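Local coordinates for inactive glucansucrase (Lactobacillus reuteri, PDB 5JBD), which belongs to glycosyl hydrolase family 70, a TIM-barrel family, and is an inactive member of the glucansucrases that carries a bound calcium ion, at residues K90-Q95 and A162-L167; A108-T113 and A133-Y138; V194-N199 and K839-T844; T390-R395 and I652-S657; D648-Y653 and G685-W690. All coordinates share one frame; numbering follows the deposited sequence.

The five contacts illustrate how one large chain combines different ways of packing. Interactions 1 and 2, with centres about 19 Å apart, belong to a helical region at one end of the molecule and touch through Gln93 and Ala133. Interaction 3 pairs two strands of an antiparallel sheet beside the calcium site, about 28 Å from interaction 1, centre to centre. Interactions 4 and 5 lie in the parallel barrel. They share Ile652 and Tyr653, and their centres are about 14 Å apart: interaction 5 sets strand 652-654 beside its neighbour, and interaction 4 uses its C-terminal end, near a bound glycerol. About 72 Å separates the centres of interactions 2 and 5.

Interaction 1: K90-Q95 and A162-L167; sequences KDVQAQ and ATVPEL
Val92 and Val164 meet methyl to methyl, their side chains set at a slant to one another. Val164 CG1 faces both methyls of Val92, lying 3.9 Å from CG2 and 4.1 Å from CG1. Val164 turns CG1 away from its own backbone nitrogen (chi1 -178°), which leaves the other methyl, CG2, near Gln95, whose OE1 lies 3.9 Å away. Glu166 reaches in with an extended chain, bringing OE2 to 3.8 Å from Val92 CG2, a contact of oxygen with methyl rather than a polar bond. Beside this apolar crossing a water donates to both Gln95 OE1 (2.7 Å) and Thr163 OG1 (2.8 Å), joining helix to loop where no direct hydrogen bond spans the segments. Thr163 OG1 is also bonded to Phe160 O, and the Phe160 side chain, on helix 151-162, touches both Val92 and Gln95. The arrangement is that of a helix face packed against the turn that ends a neighbouring helix, here joining helix 90-101 to the end of helix 151-162 in a helical, strand-free part of this family 70 protein.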
# COMPACT_ATOMS: atom_id res chain seq x y z
N LYS A 90 6.79 19.53 -37.47
CA LYS A 90 5.85 19.88 -38.55
C LYS A 90 4.60 19.00 -38.51
O LYS A 90 3.47 19.47 -38.74
CB LYS A 90 6.52 19.75 -39.92
CG LYS A 90 7.29 20.97 -40.39
CD LYS A 90 7.85 20.75 -41.78
CE LYS A 90 9.28 21.34 -41.99
NZ LYS A 90 9.48 22.72 -41.47
N ASP A 91 4.82 17.71 -38.23
CA ASP A 91 3.74 16.73 -38.09
C ASP A 91 2.67 17.22 -37.10
O ASP A 91 1.49 17.30 -37.45
CB ASP A 91 4.34 15.38 -37.64
CG ASP A 91 3.31 14.25 -37.51
OD1 ASP A 91 2.25 14.29 -38.17
OD2 ASP A 91 3.58 13.31 -36.73
N VAL A 92 3.10 17.58 -35.90
CA VAL A 92 2.20 17.99 -34.82
C VAL A 92 1.57 19.37 -35.11
O VAL A 92 0.42 19.60 -34.78
CB VAL A 92 2.91 17.95 -33.43
CG1 VAL A 92 2.00 18.45 -32.31
CG2 VAL A 92 3.37 16.52 -33.13
N GLN A 93 2.33 20.25 -35.76
CA GLN A 93 1.81 21.53 -36.21
C GLN A 93 0.62 21.33 -37.14
O GLN A 93 -0.44 21.95 -36.97
CB GLN A 93 2.91 22.35 -36.91
CG GLN A 93 2.49 23.73 -37.40
CD GLN A 93 3.59 24.46 -38.15
OE1 GLN A 93 4.56 23.86 -38.56
NE2 GLN A 93 3.44 25.77 -38.32
N ALA A 94 0.79 20.46 -38.13
CA ALA A 94 -0.29 20.16 -39.08
C ALA A 94 -1.46 19.51 -38.35
O ALA A 94 -2.61 19.84 -38.64
CB ALA A 94 0.21 19.28 -40.22
N GLN A 95 -1.18 18.64 -37.37
CA GLN A 95 -2.24 18.06 -36.53
C GLN A 95 -3.01 19.11 -35.73
O GLN A 95 -4.24 19.05 -35.64
CB GLN A 95 -1.70 17.02 -35.55
CG GLN A 95 -1.25 15.70 -36.15
CD GLN A 95 -0.68 14.80 -35.08
OE1 GLN A 95 -1.34 14.49 -34.09
NE2 GLN A 95 0.58 14.40 -35.24
N ALA A 162 -4.06 15.48 -25.71
CA ALA A 162 -4.39 14.06 -25.44
C ALA A 162 -4.38 13.15 -26.68
O ALA A 162 -4.25 11.94 -26.54
CB ALA A 162 -5.73 13.95 -24.72
N THR A 163 -4.50 13.72 -27.88
CA THR A 163 -4.40 12.96 -29.13
C THR A 163 -2.97 12.84 -29.70
O THR A 163 -2.76 12.13 -30.67
CB THR A 163 -5.31 13.56 -30.23
OG1 THR A 163 -4.72 14.76 -30.76
CG2 THR A 163 -6.73 13.85 -29.71
N VAL A 164 -2.01 13.55 -29.11
CA VAL A 164 -0.63 13.56 -29.61
C VAL A 164 0.22 12.69 -28.68
O VAL A 164 0.39 13.03 -27.51
CB VAL A 164 -0.07 15.01 -29.64
CG1 VAL A 164 1.35 15.03 -30.21
CG2 VAL A 164 -0.99 15.91 -30.44
N PRO A 165 0.74 11.55 -29.19
CA PRO A 165 1.49 10.63 -28.33
C PRO A 165 2.54 11.29 -27.45
O PRO A 165 2.53 11.08 -26.23
CB PRO A 165 2.15 9.67 -29.34
CG PRO A 165 1.14 9.59 -30.44
CD PRO A 165 0.52 10.97 -30.53
N GLU A 166 3.41 12.12 -28.03
CA GLU A 166 4.50 12.72 -27.24
C GLU A 166 4.05 13.75 -26.17
O GLU A 166 4.83 14.06 -25.26
CB GLU A 166 5.62 13.25 -28.14
CG GLU A 166 5.29 14.51 -28.91
CD GLU A 166 6.24 14.71 -30.06
OE1 GLU A 166 7.38 15.17 -29.81
OE2 GLU A 166 5.84 14.42 -31.21
N LEU A 167 2.81 14.23 -26.25
CA LEU A 167 2.26 15.16 -25.25
C LEU A 167 1.22 14.50 -24.34
O LEU A 167 0.42 15.19 -23.69
CB LEU A 167 1.63 16.39 -25.96
CG LEU A 167 2.46 17.03 -27.08
CD1 LEU A 167 1.70 18.20 -27.70
CD2 LEU A 167 3.82 17.48 -26.56
O HOH W 1 -3.91 15.13 -33.37

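Interaction 2: A108-T113 and A133-Y138; sequences ANYGLT and AQNLRY
The loop 108-113 runs close along one side of helix 126-147, and the backbones come closest at Tyr110 and Asn135, whose CA atoms are 5.9 Å apart. There Tyr110 O rests on the side chain of Asn135, 3.5 Å from CB. The amide of Asn135 stands at the edge of the Tyr110 ring, with OD1 near the ring plane and 3.9 Å from CD2, and the two flat groups are turned 66° apart. Further along the same ring, Tyr110 CE2 lies 4.3 Å from Tyr138 CD2. Leu112 does different work: its CD1 methyl presses on the helix backbone, 3.4 Å from Leu136 N, and also meets Leu136 CB at 3.9 Å. Val101 of helix 90-101 touches Leu112 too, which places this leucine between two helices. Within the helix, Gln134 O sits over the centre of the Tyr138 ring. No hydrogen bond crosses between the segments, so the loop is held to the helix by the fit of a tyrosine, a leucine and an asparagine, with dispersion and shape rather than polar pairing supplying the direct cohesion.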
# COMPACT_ATOMS: atom_id res chain seq x y z
N ALA A 108 -13.72 30.27 -43.52
CA ALA A 108 -13.39 30.31 -44.96
C ALA A 108 -12.70 31.61 -45.40
O ALA A 108 -11.91 31.58 -46.34
CB ALA A 108 -14.64 30.08 -45.80
N ASN A 109 -13.01 32.72 -44.74
CA ASN A 109 -12.38 34.00 -45.05
C ASN A 109 -10.89 34.06 -44.71
O ASN A 109 -10.17 34.89 -45.27
CB ASN A 109 -13.14 35.15 -44.37
CG ASN A 109 -14.54 35.32 -44.91
OD1 ASN A 109 -14.75 35.46 -46.13
ND2 ASN A 109 -15.52 35.37 -44.01
N TYR A 110 -10.42 33.17 -43.82
CA TYR A 110 -9.00 33.05 -43.46
C TYR A 110 -8.34 31.76 -44.00
O TYR A 110 -7.29 31.34 -43.49
CB TYR A 110 -8.82 33.21 -41.93
CG TYR A 110 -9.14 34.60 -41.48
CD1 TYR A 110 -10.45 35.00 -41.25
CD2 TYR A 110 -8.13 35.55 -41.35
CE1 TYR A 110 -10.76 36.31 -40.88
CE2 TYR A 110 -8.42 36.86 -40.98
CZ TYR A 110 -9.73 37.24 -40.74
OH TYR A 110 -10.02 38.53 -40.39
N GLY A 111 -8.94 31.16 -45.02
CA GLY A 111 -8.38 29.98 -45.70
C GLY A 111 -8.40 28.69 -44.90
O GLY A 111 -7.60 27.78 -45.17
N LEU A 112 -9.31 28.59 -43.92
CA LEU A 112 -9.35 27.49 -42.96
C LEU A 112 -10.72 26.85 -42.93
O LEU A 112 -11.59 27.24 -42.15
CB LEU A 112 -8.96 28.00 -41.57
CG LEU A 112 -7.53 28.51 -41.43
CD1 LEU A 112 -7.36 29.30 -40.14
CD2 LEU A 112 -6.52 27.36 -41.51
N THR A 113 -10.92 25.87 -43.81
CA THR A 113 -12.12 25.04 -43.83
C THR A 113 -11.71 23.59 -43.66
O THR A 113 -10.52 23.26 -43.74
CB THR A 113 -12.91 25.18 -45.15
OG1 THR A 113 -12.12 24.69 -46.25
CG2 THR A 113 -13.29 26.63 -45.40
N ALA A 133 -1.12 28.56 -39.71
CA ALA A 133 -1.01 28.73 -38.25
C ALA A 133 -1.25 30.18 -37.81
O ALA A 133 -1.92 30.41 -36.80
CB ALA A 133 0.33 28.23 -37.74
N GLN A 134 -0.72 31.15 -38.55
CA GLN A 134 -0.93 32.57 -38.25
C GLN A 134 -2.41 32.94 -38.41
O GLN A 134 -3.00 33.63 -37.55
CB GLN A 134 -0.06 33.47 -39.13
CG GLN A 134 -0.18 34.97 -38.84
CD GLN A 134 0.01 35.32 -37.36
OE1 GLN A 134 1.14 35.49 -36.88
NE2 GLN A 134 -1.09 35.44 -36.63
N ASN A 135 -3.00 32.49 -39.50
CA ASN A 135 -4.43 32.69 -39.77
C ASN A 135 -5.31 32.01 -38.72
O ASN A 135 -6.33 32.58 -38.31
CB ASN A 135 -4.78 32.24 -41.20
CG ASN A 135 -4.38 33.29 -42.24
OD1 ASN A 135 -4.41 34.48 -41.99
ND2 ASN A 135 -4.02 32.83 -43.42
N LEU A 136 -4.92 30.82 -38.26
CA LEU A 136 -5.64 30.15 -37.19
C LEU A 136 -5.58 30.93 -35.88
O LEU A 136 -6.58 31.01 -35.17
CB LEU A 136 -5.11 28.73 -36.98
CG LEU A 136 -5.79 27.90 -35.88
CD1 LEU A 136 -7.30 27.79 -36.07
CD2 LEU A 136 -5.15 26.53 -35.82
N ARG A 137 -4.44 31.54 -35.56
CA ARG A 137 -4.36 32.39 -34.38
C ARG A 137 -5.39 33.54 -34.42
O ARG A 137 -6.04 33.81 -33.40
CB ARG A 137 -2.94 32.90 -34.15
CG ARG A 137 -1.99 31.82 -33.68
CD ARG A 137 -0.69 32.41 -33.14
NE ARG A 137 0.19 32.92 -34.20
CZ ARG A 137 1.04 32.18 -34.91
NH1 ARG A 137 1.19 30.88 -34.70
NH2 ARG A 137 1.78 32.76 -35.85
N TYR A 138 -5.57 34.16 -35.59
CA TYR A 138 -6.59 35.21 -35.77
C TYR A 138 -8.00 34.64 -35.51
O TYR A 138 -8.81 35.27 -34.82
CB TYR A 138 -6.51 35.85 -37.18
CG TYR A 138 -5.17 36.46 -37.56
CD1 TYR A 138 -4.36 37.10 -36.62
CD2 TYR A 138 -4.71 36.40 -38.88
CE1 TYR A 138 -3.13 37.66 -36.97
CE2 TYR A 138 -3.48 36.95 -39.24
CZ TYR A 138 -2.70 37.57 -38.28
OH TYR A 138 -1.47 38.10 -38.61

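Interaction 3: V194-N199 and K839-T844; sequences VIFVNN and KYQNGT
The Phe196 ring lies flat over Gly843: the glycine CA is 3.6 Å from the ring centroid and only 4° off the normal, a CH-pi contact over the centre of one face. At the ring's edge, near its plane, sits Gln841 OE1, 3.5 Å from CE2, with the amide turned 42° against the ring. Thr844 adds its CG2 methyl obliquely, 3.9 Å from CE1. Phe196 CG is anti to the carbonyl carbon (chi1 -58°), which lays the ring across the partner strand, and Val762 and Val764 of strand 758-767 also touch it. The two segments pair as antiparallel neighbours in a six-stranded sheet, strand 193-197 lying between 841-845 and 758-767. Val194 and Thr844 form a hydrogen-bonded pair, N to O in both directions, and their side chains lie side by side on one face, Val194 CG1 and Thr844 CG2 4.0 Å apart. The next pair, Ile195 with Gly843, is non-hydrogen-bonded; lacking a side chain, Gly843 lets the two CA atoms come within 4.0 Å. Phe196 N then bonds to Asn842 O at 3.0 Å, almost straight. On its other side Asn842 shares backbone hydrogen bonding with Asp243, a calcium ligand, and its own side chain is about 5 Å from that calcium ion. Asn242 ND2 and Thr790 O bond to the two ends of the Gln841 amide and probably hold it at the ring edge.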
# COMPACT_ATOMS: atom_id res chain seq x y z
N VAL A 194 9.91 4.90 -14.09
CA VAL A 194 11.02 5.68 -14.54
C VAL A 194 11.92 5.94 -13.32
O VAL A 194 11.42 6.15 -12.21
CB VAL A 194 10.39 6.94 -15.20
CG1 VAL A 194 10.72 8.23 -14.48
CG2 VAL A 194 10.59 6.94 -16.71
N ILE A 195 13.23 5.89 -13.50
CA ILE A 195 14.17 6.30 -12.42
C ILE A 195 14.65 7.73 -12.63
O ILE A 195 14.72 8.20 -13.77
CB ILE A 195 15.41 5.38 -12.30
CG1 ILE A 195 16.22 5.31 -13.61
CG2 ILE A 195 14.98 3.98 -11.85
CD1 ILE A 195 17.52 4.52 -13.48
N PHE A 196 15.00 8.41 -11.54
CA PHE A 196 15.63 9.73 -11.59
C PHE A 196 17.15 9.55 -11.55
O PHE A 196 17.68 8.90 -10.63
CB PHE A 196 15.20 10.60 -10.41
CG PHE A 196 13.71 10.80 -10.29
CD1 PHE A 196 12.86 10.73 -11.39
CD2 PHE A 196 13.15 11.10 -9.06
CE1 PHE A 196 11.51 10.94 -11.26
CE2 PHE A 196 11.79 11.31 -8.92
CZ PHE A 196 10.96 11.23 -10.02
N VAL A 197 17.83 10.12 -12.55
CA VAL A 197 19.29 9.99 -12.68
C VAL A 197 19.96 11.34 -12.63
O VAL A 197 19.32 12.38 -12.86
CB VAL A 197 19.73 9.23 -13.96
CG1 VAL A 197 19.06 7.86 -14.04
CG2 VAL A 197 19.50 10.05 -15.23
N ASN A 198 21.26 11.32 -12.35
CA ASN A 198 22.06 12.54 -12.27
C ASN A 198 22.29 13.14 -13.64
O ASN A 198 22.43 12.44 -14.64
CB ASN A 198 23.42 12.28 -11.58
CG ASN A 198 23.29 12.02 -10.09
OD1 ASN A 198 22.21 12.15 -9.51
ND2 ASN A 198 24.40 11.64 -9.46
N ASN A 199 22.29 14.47 -13.68
CA ASN A 199 22.51 15.19 -14.92
C ASN A 199 22.99 16.61 -14.63
O ASN A 199 22.18 17.53 -14.41
CB ASN A 199 21.24 15.21 -15.78
CG ASN A 199 21.45 15.92 -17.11
OD1 ASN A 199 22.59 16.23 -17.49
ND2 ASN A 199 20.36 16.19 -17.83
N LYS A 839 15.38 15.11 -5.40
CA LYS A 839 16.66 14.75 -4.81
C LYS A 839 16.55 13.70 -3.70
O LYS A 839 17.53 13.00 -3.44
CB LYS A 839 17.43 15.98 -4.32
CG LYS A 839 16.88 16.65 -3.07
CD LYS A 839 17.67 17.93 -2.79
CE LYS A 839 17.24 18.57 -1.49
NZ LYS A 839 17.86 19.91 -1.30
N TYR A 840 15.37 13.57 -3.08
CA TYR A 840 15.10 12.56 -2.06
C TYR A 840 14.33 11.33 -2.57
O TYR A 840 13.81 10.53 -1.76
CB TYR A 840 14.31 13.20 -0.89
CG TYR A 840 15.06 14.26 -0.13
CD1 TYR A 840 16.36 14.03 0.33
CD2 TYR A 840 14.48 15.50 0.14
CE1 TYR A 840 17.05 15.00 1.03
CE2 TYR A 840 15.17 16.48 0.84
CZ TYR A 840 16.44 16.23 1.28
OH TYR A 840 17.15 17.18 1.98
N GLN A 841 14.27 11.15 -3.90
CA GLN A 841 13.43 10.12 -4.54
C GLN A 841 14.24 9.31 -5.56
O GLN A 841 15.13 9.85 -6.23
CB GLN A 841 12.24 10.79 -5.24
CG GLN A 841 11.32 11.51 -4.27
CD GLN A 841 10.26 12.37 -4.95
OE1 GLN A 841 9.86 12.12 -6.09
NE2 GLN A 841 9.79 13.37 -4.23
N ASN A 842 13.90 8.02 -5.66
CA ASN A 842 14.54 7.10 -6.60
C ASN A 842 13.93 7.19 -7.99
O ASN A 842 14.63 6.98 -8.98
CB ASN A 842 14.39 5.64 -6.14
CG ASN A 842 15.25 5.30 -4.93
OD1 ASN A 842 14.83 4.49 -4.07
ND2 ASN A 842 16.44 5.85 -4.86
N GLY A 843 12.64 7.51 -8.06
CA GLY A 843 11.92 7.51 -9.33
C GLY A 843 10.44 7.57 -9.08
O GLY A 843 10.00 7.85 -7.97
N THR A 844 9.67 7.33 -10.13
CA THR A 844 8.21 7.34 -10.03
C THR A 844 7.63 6.34 -11.00
O THR A 844 8.23 6.07 -12.05
CB THR A 844 7.60 8.74 -10.30
OG1 THR A 844 6.16 8.68 -10.25
CG2 THR A 844 8.00 9.27 -11.67

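Interaction 4: T390-R395 and I652-S657; sequences TNHDQR and IYEDFS
Glu654 OE1 is the oxygen on which the start of helix 392-406 closes: His392 N gives it a weak hydrogen bond of 3.2 Å, bent to 134°, while Asn391 CA lies 3.2 Å from the same atom. The other oxygen, OE2, lies at the edge of the His392 ring near ND1, where the modelled separation is so short that its exact length is doubtful. Carboxylate and imidazole stand almost perpendicular, their planes 83° apart. Over one face of the imidazole comes Phe656, with CZ 3.7 Å from ND1; Tyr707 also meets this ring. A water donates to His392 O (2.9 Å) and Ser657 OG (3.1 Å), linking the helix backbone to the serine hydroxyl, which also bonds to Glu471. Asn391 caps the helix, its OD1 accepting from Gln394 N at 3.0 Å. A bound glycerol lies about 5 Å from the His392 side chain. From the C-terminal end of a barrel strand, the Glu654 carboxylate thus addresses main chain and ring of the first helical residue at once, which probably helps to set the position and turn of His392.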
# COMPACT_ATOMS: atom_id res chain seq x y z
N THR A 390 -6.82 -13.46 6.04
CA THR A 390 -7.09 -12.41 5.05
C THR A 390 -6.39 -11.11 5.46
O THR A 390 -6.20 -10.86 6.64
CB THR A 390 -8.62 -12.12 4.93
OG1 THR A 390 -9.38 -13.34 5.05
CG2 THR A 390 -8.94 -11.46 3.59
N ASN A 391 -6.02 -10.30 4.47
CA ASN A 391 -5.72 -8.90 4.71
C ASN A 391 -6.34 -8.03 3.60
O ASN A 391 -6.95 -8.55 2.65
CB ASN A 391 -4.21 -8.66 4.88
CG ASN A 391 -3.41 -8.98 3.63
OD1 ASN A 391 -3.81 -8.67 2.51
ND2 ASN A 391 -2.24 -9.60 3.83
N HIS A 392 -6.21 -6.72 3.73
CA HIS A 392 -6.86 -5.77 2.79
C HIS A 392 -6.43 -5.98 1.33
O HIS A 392 -7.25 -5.86 0.41
CB HIS A 392 -6.60 -4.32 3.21
CG HIS A 392 -5.17 -3.93 3.18
ND1 HIS A 392 -4.29 -4.19 4.21
CD2 HIS A 392 -4.43 -3.34 2.21
CE1 HIS A 392 -3.09 -3.75 3.90
NE2 HIS A 392 -3.15 -3.23 2.68
N ASP A 393 -5.16 -6.33 1.12
CA ASP A 393 -4.64 -6.59 -0.23
C ASP A 393 -5.20 -7.87 -0.85
O ASP A 393 -5.43 -7.93 -2.06
CB ASP A 393 -3.12 -6.68 -0.24
CG ASP A 393 -2.45 -5.34 -0.14
OD1 ASP A 393 -2.89 -4.40 -0.85
OD2 ASP A 393 -1.48 -5.23 0.63
N GLN A 394 -5.41 -8.90 -0.03
CA GLN A 394 -5.93 -10.16 -0.55
C GLN A 394 -7.41 -10.06 -0.97
O GLN A 394 -7.82 -10.66 -1.98
CB GLN A 394 -5.70 -11.32 0.42
CG GLN A 394 -4.22 -11.56 0.75
CD GLN A 394 -3.35 -11.67 -0.49
OE1 GLN A 394 -3.71 -12.34 -1.45
NE2 GLN A 394 -2.21 -11.01 -0.48
N ARG A 395 -8.20 -9.32 -0.20
CA ARG A 395 -9.57 -9.01 -0.61
C ARG A 395 -9.58 -8.18 -1.90
O ARG A 395 -10.38 -8.47 -2.79
CB ARG A 395 -10.34 -8.29 0.50
CG ARG A 395 -11.83 -8.15 0.20
CD ARG A 395 -12.57 -9.46 0.39
NE ARG A 395 -13.06 -9.58 1.77
CZ ARG A 395 -13.08 -10.69 2.51
NH1 ARG A 395 -12.58 -11.85 2.06
NH2 ARG A 395 -13.59 -10.63 3.73
N ILE A 652 -3.38 -9.79 16.76
CA ILE A 652 -3.49 -8.57 15.99
C ILE A 652 -4.89 -8.50 15.33
O ILE A 652 -5.45 -9.52 14.97
CB ILE A 652 -2.38 -8.48 14.92
CG1 ILE A 652 -1.01 -8.38 15.60
CG2 ILE A 652 -2.59 -7.27 14.00
CD1 ILE A 652 0.15 -8.75 14.71
N TYR A 653 -5.42 -7.27 15.20
CA TYR A 653 -6.66 -7.02 14.45
C TYR A 653 -6.43 -5.92 13.41
O TYR A 653 -6.03 -4.81 13.77
CB TYR A 653 -7.76 -6.60 15.41
CG TYR A 653 -9.11 -6.33 14.78
CD1 TYR A 653 -9.82 -7.36 14.15
CD2 TYR A 653 -9.70 -5.07 14.83
CE1 TYR A 653 -11.07 -7.13 13.59
CE2 TYR A 653 -10.94 -4.82 14.25
CZ TYR A 653 -11.64 -5.85 13.65
OH TYR A 653 -12.88 -5.62 13.09
N GLU A 654 -6.61 -6.26 12.13
CA GLU A 654 -6.52 -5.28 11.04
C GLU A 654 -7.85 -4.53 11.02
O GLU A 654 -8.89 -5.14 10.78
CB GLU A 654 -6.27 -5.94 9.66
CG GLU A 654 -6.20 -4.89 8.55
CD GLU A 654 -5.74 -5.40 7.19
OE1 GLU A 654 -5.72 -6.61 6.94
OE2 GLU A 654 -5.41 -4.55 6.35
N ASP A 655 -7.81 -3.23 11.26
CA ASP A 655 -9.05 -2.46 11.52
C ASP A 655 -9.76 -1.87 10.30
O ASP A 655 -10.76 -1.17 10.46
CB ASP A 655 -8.78 -1.36 12.56
CG ASP A 655 -8.33 -0.04 11.96
OD1 ASP A 655 -7.80 0.01 10.82
OD2 ASP A 655 -8.52 0.99 12.66
N PHE A 656 -9.26 -2.12 9.09
CA PHE A 656 -9.78 -1.45 7.91
C PHE A 656 -9.84 -2.34 6.68
O PHE A 656 -9.24 -3.43 6.65
CB PHE A 656 -8.94 -0.21 7.59
CG PHE A 656 -7.59 -0.51 6.98
CD1 PHE A 656 -6.53 -0.91 7.78
CD2 PHE A 656 -7.37 -0.34 5.62
CE1 PHE A 656 -5.28 -1.18 7.23
CE2 PHE A 656 -6.12 -0.61 5.06
CZ PHE A 656 -5.07 -1.02 5.87
N SER A 657 -10.55 -1.83 5.68
CA SER A 657 -10.58 -2.37 4.32
C SER A 657 -10.31 -1.22 3.35
O SER A 657 -10.70 -0.08 3.62
CB SER A 657 -11.96 -2.98 4.02
OG SER A 657 -12.15 -3.21 2.62
O HOH W 2 -9.57 -4.35 1.33

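Interaction 5: D648-Y653 and G685-W690; sequences DSHMIY and GITDFW
Tyr653, Ile686 and Phe689 make the tightly packed part of this contact. Ile686 CD1 approaches the Tyr653 ring obliquely, in an off-centre CH-pi contact, and Tyr653 CD2 is 3.5 Å from Phe689 CE2, the two rings oblique at 50°. Met651, bent at chi3 (71°), tucks CE 3.3 Å from Gly685 O. Tyr653 and Phe689 project from the parallel barrel strands 652-654 and 688-691, with Tyr653 N bonded to Asp688 O and Trp690 N to Tyr653 O. The other end, where Ser649, His650 and Thr687 are partly exposed, is looser in packing but rich in polar bonds. His650 ND1 donates to the syn lone pair of Asp688 OD2 at 2.8 Å, with ring and carboxylate nearly coplanar. Thr687 OG1 donates a hydrogen bond to the anti side of that oxygen (2.7 Å) and accepts from Met651 N (2.9 Å). With Gln745 bonded to OD1, three donors hold the Asp688 carboxylate, probably favouring its ionised form, while the ND1-OD2 bond, lying in the ring plane, orients the imidazole.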
# COMPACT_ATOMS: atom_id res chain seq x y z
N ASP A 648 3.08 -15.55 21.84
CA ASP A 648 1.89 -16.28 21.33
C ASP A 648 0.58 -15.82 21.95
O ASP A 648 -0.48 -15.99 21.34
CB ASP A 648 2.00 -17.81 21.59
CG ASP A 648 2.98 -18.52 20.68
OD1 ASP A 648 3.53 -17.92 19.74
OD2 ASP A 648 3.20 -19.74 20.89
N SER A 649 0.63 -15.28 23.17
CA SER A 649 -0.58 -14.72 23.81
C SER A 649 -1.19 -13.48 23.10
O SER A 649 -2.33 -13.11 23.37
CB SER A 649 -0.30 -14.44 25.30
OG SER A 649 0.10 -15.60 26.00
N HIS A 650 -0.43 -12.85 22.20
CA HIS A 650 -0.91 -11.70 21.43
C HIS A 650 -1.76 -12.11 20.23
O HIS A 650 -1.63 -13.24 19.70
CB HIS A 650 0.26 -10.83 20.97
CG HIS A 650 1.02 -10.22 22.10
ND1 HIS A 650 1.06 -8.86 22.32
CD2 HIS A 650 1.71 -10.78 23.12
CE1 HIS A 650 1.75 -8.61 23.42
NE2 HIS A 650 2.15 -9.76 23.93
N MET A 651 -2.64 -11.20 19.84
CA MET A 651 -3.45 -11.30 18.64
C MET A 651 -3.68 -9.91 18.05
O MET A 651 -4.11 -8.99 18.75
CB MET A 651 -4.80 -11.97 18.95
CG MET A 651 -5.75 -11.99 17.76
SD MET A 651 -7.13 -13.12 17.99
CE MET A 651 -8.04 -12.24 19.23
N ILE A 652 -3.38 -9.79 16.76
CA ILE A 652 -3.49 -8.57 15.99
C ILE A 652 -4.89 -8.50 15.33
O ILE A 652 -5.45 -9.52 14.97
CB ILE A 652 -2.38 -8.48 14.92
CG1 ILE A 652 -1.01 -8.38 15.60
CG2 ILE A 652 -2.59 -7.27 14.00
CD1 ILE A 652 0.15 -8.75 14.71
N TYR A 653 -5.42 -7.27 15.20
CA TYR A 653 -6.66 -7.02 14.45
C TYR A 653 -6.43 -5.92 13.41
O TYR A 653 -6.03 -4.81 13.77
CB TYR A 653 -7.76 -6.60 15.41
CG TYR A 653 -9.11 -6.33 14.78
CD1 TYR A 653 -9.82 -7.36 14.15
CD2 TYR A 653 -9.70 -5.07 14.83
CE1 TYR A 653 -11.07 -7.13 13.59
CE2 TYR A 653 -10.94 -4.82 14.25
CZ TYR A 653 -11.64 -5.85 13.65
OH TYR A 653 -12.88 -5.62 13.09
N GLY A 685 -10.42 -10.80 22.91
CA GLY A 685 -9.02 -11.19 23.10
C GLY A 685 -8.01 -10.53 22.17
O GLY A 685 -6.87 -11.00 22.05
N ILE A 686 -8.41 -9.43 21.51
CA ILE A 686 -7.47 -8.67 20.67
C ILE A 686 -6.53 -7.92 21.61
O ILE A 686 -6.99 -7.27 22.55
CB ILE A 686 -8.21 -7.68 19.75
CG1 ILE A 686 -9.07 -8.44 18.73
CG2 ILE A 686 -7.22 -6.79 19.02
CD1 ILE A 686 -10.17 -7.61 18.13
N THR A 687 -5.23 -8.09 21.40
CA THR A 687 -4.23 -7.41 22.23
C THR A 687 -3.52 -6.27 21.49
O THR A 687 -2.98 -5.36 22.14
CB THR A 687 -3.17 -8.41 22.73
OG1 THR A 687 -2.44 -8.91 21.61
CG2 THR A 687 -3.79 -9.57 23.50
N ASP A 688 -3.52 -6.31 20.16
CA ASP A 688 -2.76 -5.39 19.33
C ASP A 688 -3.63 -4.93 18.16
O ASP A 688 -4.05 -5.74 17.33
CB ASP A 688 -1.49 -6.08 18.84
CG ASP A 688 -0.48 -6.26 19.97
OD1 ASP A 688 0.26 -5.28 20.28
OD2 ASP A 688 -0.46 -7.37 20.57
N PHE A 689 -3.88 -3.62 18.11
CA PHE A 689 -4.84 -3.02 17.17
C PHE A 689 -4.08 -2.33 16.05
O PHE A 689 -3.42 -1.31 16.28
CB PHE A 689 -5.74 -2.05 17.94
CG PHE A 689 -7.08 -1.77 17.29
CD1 PHE A 689 -7.24 -0.70 16.44
CD2 PHE A 689 -8.19 -2.57 17.57
CE1 PHE A 689 -8.47 -0.43 15.85
CE2 PHE A 689 -9.43 -2.30 17.00
CZ PHE A 689 -9.57 -1.24 16.13
N TRP A 690 -4.15 -2.90 14.85
CA TRP A 690 -3.50 -2.34 13.66
C TRP A 690 -4.45 -1.32 13.05
O TRP A 690 -5.53 -1.66 12.52
CB TRP A 690 -3.09 -3.46 12.69
CG TRP A 690 -2.74 -3.10 11.27
CD1 TRP A 690 -2.44 -1.87 10.77
CD2 TRP A 690 -2.67 -4.01 10.17
NE1 TRP A 690 -2.18 -1.95 9.42
CE2 TRP A 690 -2.32 -3.25 9.02
CE3 TRP A 690 -2.87 -5.39 10.03
CZ2 TRP A 690 -2.18 -3.83 7.75
CZ3 TRP A 690 -2.73 -5.96 8.77
CH2 TRP A 690 -2.37 -5.19 7.65